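Local coordinates for protein macrophage receptor MARCO (Mus musculus, PDB 2OYA) that probably recognises ligands as a macrophage scavenger receptor, using a basic and an acidic cluster on its C-terminal cysteine-rich domain, at residues A[31-39]-A[50-58]. Numbering follows the deposited sequence. Where two conformers were deposited one is given.
Sequences DDDWDNNDA and RGRALSSYG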
loop_
_atom_site.group_PDB
_atom_site.type_symbol
_atom_site.label_atom_id
_atom_site.label_comp_id
_atom_site.label_asym_id
_atom_site.label_seq_id
_atom_site.Cartn_x
_atom_site.Cartn_y
_atom_site.Cartn_z
ATOM N N ASP A 31 -3.583 -8.473 -3.592
ATOM C CA ASP A 31 -2.229 -8.955 -3.295
ATOM C C ASP A 31 -1.537 -9.709 -4.463
ATOM O O ASP A 31 -0.413 -10.213 -4.299
ATOM C CB ASP A 31 -2.189 -9.755 -2.006
ATOM C CG ASP A 31 -2.832 -11.141 -2.145
ATOM O OD1 ASP A 31 -3.310 -11.480 -3.253
ATOM O OD2 ASP A 31 -2.836 -11.889 -1.134
ATOM N N ASP A 32 -2.204 -9.773 -5.622
ATOM C CA ASP A 32 -1.613 -10.412 -6.808
ATOM C C ASP A 32 -0.298 -9.711 -7.142
ATOM O O ASP A 32 -0.305 -8.519 -7.448
ATOM C CB ASP A 32 -2.534 -10.295 -8.031
ATOM C CG ASP A 32 -3.843 -11.063 -7.895
ATOM O OD1 ASP A 32 -3.945 -12.004 -7.072
ATOM O OD2 ASP A 32 -4.781 -10.718 -8.656
ATOM N N ASP A 33 0.816 -10.450 -7.091
ATOM C CA ASP A 33 2.177 -9.893 -7.405
ATOM C C ASP A 33 2.670 -8.847 -6.402
ATOM O O ASP A 33 3.666 -8.178 -6.647
ATOM C CB ASP A 33 2.258 -9.259 -8.816
ATOM C CG ASP A 33 1.996 -10.242 -9.937
ATOM O OD1 ASP A 33 2.301 -11.451 -9.788
ATOM O OD2 ASP A 33 1.505 -9.767 -10.994
ATOM N N TRP A 34 1.971 -8.699 -5.276
ATOM C CA TRP A 34 2.334 -7.707 -4.266
ATOM C C TRP A 34 3.551 -8.231 -3.525
ATOM O O TRP A 34 3.496 -9.286 -2.898
ATOM C CB TRP A 34 1.168 -7.471 -3.315
ATOM C CG TRP A 34 1.403 -6.442 -2.242
ATOM C CD1 TRP A 34 1.620 -6.669 -0.905
ATOM C CD2 TRP A 34 1.401 -5.021 -2.416
ATOM N NE1 TRP A 34 1.755 -5.472 -0.238
ATOM C CE2 TRP A 34 1.625 -4.445 -1.142
ATOM C CE3 TRP A 34 1.235 -4.177 -3.529
ATOM C CZ2 TRP A 34 1.698 -3.051 -0.947
ATOM C CZ3 TRP A 34 1.299 -2.788 -3.338
ATOM C CH2 TRP A 34 1.537 -2.244 -2.048
ATOM N N ASP A 35 4.664 -7.510 -3.632
ATOM C CA ASP A 35 5.918 -8.014 -3.073
ATOM C C ASP A 35 6.646 -6.945 -2.232
ATOM O O ASP A 35 6.132 -5.856 -2.050
ATOM C CB ASP A 35 6.798 -8.642 -4.181
ATOM C CG ASP A 35 7.328 -7.631 -5.176
ATOM O OD1 ASP A 35 7.866 -8.071 -6.219
ATOM O OD2 ASP A 35 7.214 -6.404 -4.934
ATOM N N ASN A 36 7.827 -7.276 -1.694
ATOM C CA ASN A 36 8.562 -6.338 -0.831
ATOM C C ASN A 36 8.915 -5.022 -1.526
ATOM O O ASN A 36 8.974 -3.973 -0.873
ATOM C CB ASN A 36 9.807 -7.009 -0.248
ATOM C CG ASN A 36 9.465 -8.036 0.846
ATOM O OD1 ASN A 36 8.391 -7.984 1.458
ATOM N ND2 ASN A 36 10.376 -8.986 1.079
ATOM N N ASN A 37 9.146 -5.082 -2.832
ATOM C CA ASN A 37 9.466 -3.877 -3.615
ATOM C C ASN A 37 8.265 -2.951 -3.641
ATOM O O ASN A 37 8.396 -1.748 -3.408
ATOM C CB ASN A 37 9.903 -4.229 -5.046
ATOM C CG ASN A 37 11.296 -4.831 -5.098
ATOM O OD1 ASN A 37 12.133 -4.589 -4.226
ATOM N ND2 ASN A 37 11.546 -5.633 -6.123
ATOM N N ASP A 38 7.085 -3.529 -3.877
ATOM C CA ASP A 38 5.836 -2.751 -3.840
ATOM C C ASP A 38 5.579 -2.167 -2.451
ATOM O O ASP A 38 5.222 -0.986 -2.312
ATOM C CB ASP A 38 4.676 -3.671 -4.200
ATOM C CG ASP A 38 4.831 -4.286 -5.563
ATOM O OD1 ASP A 38 5.372 -3.600 -6.452
ATOM O OD2 ASP A 38 4.415 -5.446 -5.740
ATOM N N ALA A 39 5.753 -3.015 -1.429
ATOM C CA ALA A 39 5.567 -2.623 -0.029
ATOM C C ALA A 39 6.505 -1.460 0.350
ATOM O O ALA A 39 6.102 -0.525 1.051
ATOM C CB ALA A 39 5.819 -3.817 0.892
ATOM N N ARG A 50 11.494 1.099 4.735
ATOM C CA ARG A 50 11.320 -0.246 4.215
ATOM C C ARG A 50 9.882 -0.683 4.400
ATOM O O ARG A 50 9.220 -0.268 5.341
ATOM C CB ARG A 50 12.265 -1.243 4.904
ATOM C CG ARG A 50 12.301 -2.604 4.215
ATOM C CD ARG A 50 13.102 -3.607 5.006
ATOM N NE ARG A 50 12.404 -4.076 6.209
ATOM C CZ ARG A 50 13.000 -4.791 7.153
ATOM N NH1 ARG A 50 14.273 -5.082 7.007
ATOM N NH2 ARG A 50 12.330 -5.207 8.229
ATOM N N GLY A 51 9.412 -1.515 3.475
ATOM C CA GLY A 51 8.107 -2.162 3.609
ATOM C C GLY A 51 8.292 -3.653 3.373
ATOM O O GLY A 51 9.088 -4.073 2.530
ATOM N N ARG A 52 7.559 -4.453 4.127
ATOM C CA ARG A 52 7.417 -5.880 3.834
ATOM C C ARG A 52 5.983 -6.157 3.414
ATOM O O ARG A 52 5.041 -5.661 4.031
ATOM C CB ARG A 52 7.787 -6.731 5.045
ATOM C CG ARG A 52 9.310 -6.686 5.339
ATOM C CD ARG A 52 9.636 -7.458 6.594
ATOM N NE ARG A 52 9.165 -8.833 6.452
ATOM C CZ ARG A 52 8.165 -9.370 7.141
ATOM N NH1 ARG A 52 7.815 -10.623 6.911
ATOM N NH2 ARG A 52 7.520 -8.667 8.065
ATOM N N ALA A 53 5.827 -6.929 2.347
ATOM C CA ALA A 53 4.512 -7.276 1.839
ATOM C C ALA A 53 3.841 -8.324 2.715
ATOM O O ALA A 53 4.443 -9.341 3.062
ATOM C CB ALA A 53 4.624 -7.803 0.407
ATOM N N LEU A 54 2.586 -8.060 3.050
ATOM C CA LEU A 54 1.754 -9.031 3.766
ATOM C C LEU A 54 0.662 -9.500 2.823
ATOM O O LEU A 54 -0.215 -8.725 2.408
ATOM C CB LEU A 54 1.160 -8.435 5.050
ATOM C CG LEU A 54 2.137 -7.744 6.006
ATOM C CD1 LEU A 54 1.353 -7.087 7.155
ATOM C CD2 LEU A 54 3.211 -8.690 6.518
ATOM N N SER A 55 0.706 -10.788 2.494
ATOM C CA SER A 55 -0.261 -11.345 1.542
ATOM C C SER A 55 -1.596 -11.582 2.245
ATOM O O SER A 55 -1.632 -11.961 3.414
ATOM C CB SER A 55 0.296 -12.644 0.956
ATOM O OG SER A 55 -0.640 -13.268 0.085
ATOM N N SER A 56 -2.696 -11.316 1.539
ATOM C CA SER A 56 -4.046 -11.627 2.040
ATOM C C SER A 56 -4.294 -11.120 3.461
ATOM O O SER A 56 -4.810 -11.832 4.332
ATOM C CB SER A 56 -4.337 -13.126 1.865
ATOM O OG SER A 56 -4.292 -13.464 0.470
ATOM N N TYR A 57 -3.903 -9.868 3.685
ATOM C CA TYR A 57 -4.165 -9.241 4.963
ATOM C C TYR A 57 -5.678 -9.174 5.150
ATOM O O TYR A 57 -6.208 -9.420 6.251
ATOM C CB TYR A 57 -3.563 -7.832 4.994
ATOM C CG TYR A 57 -3.585 -7.261 6.367
ATOM C CD1 TYR A 57 -2.478 -7.382 7.201
ATOM C CD2 TYR A 57 -4.728 -6.603 6.856
ATOM C CE1 TYR A 57 -2.493 -6.873 8.486
ATOM C CE2 TYR A 57 -4.755 -6.095 8.153
ATOM C CZ TYR A 57 -3.637 -6.225 8.956
ATOM O OH TYR A 57 -3.634 -5.708 10.235
ATOM N N GLY A 58 -6.357 -8.843 4.054
ATOM C CA GLY A 58 -7.813 -8.796 3.991
ATOM C C GLY A 58 -8.459 -7.631 4.723
ATOM O O GLY A 58 -7.780 -6.693 5.236
HETATM O O HOH W 1 7.132 -10.101 2.775
HETATM O O HOH W 2 10.810 -10.086 4.278
#
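Asn36 bonds to Ala53 of strand 51-54, and Asp31 to Ser55 and Ser56 just after it, fastening the start of helix 36-45 and the loop before it to an outer strand of the antiparallel sheet in this scavenger receptor cysteine-rich (SRCR) domain. Asn36 OD1 accepts from Ala53 N at 2.9 Å, in the carbonyl plane and nearly straight (165° at the hydrogen). The side chain reaches the strand because CG lies anti to its own carbonyl carbon (chi1 -73°), on the side of the backbone N. A water donates both to this OD1 and to Ala53 O, so both peptide groups flanking Ala53 CA are tied to one amide oxygen, one directly and one through solvent. A second water accepts from Arg52 NE and weakly from Asn36 ND2; the far end of the arginine, NH2, makes a salt bridge with Glu100.

The helix start is itself held by a capping box, in which Asp38 N donates to Asp35 OD2 (3.1 Å) and Asp35 N to Asp38 OD2 (3.0 Å). Next to this cap, the Ala53 methyl meets the Trp34 ring obliquely at CD1, 3.5 Å from Ala53 CB, and the Ala39 methyl lies against the strand backbone, with CB 3.4 Å from Arg52 C. The indole NE1 is satisfied by Gly98 O of the adjoining strand.

Beyond the strand, Asp31 OD2 gathers two serine hydroxyls from opposite faces of its carboxylate plane: Ser55 OG at 2.9 Å, 48° out of that plane, and Ser56 OG at 2.7 Å, on the syn side and tilted somewhat from the plane, joined by a weak, bent bond from Ser56 N.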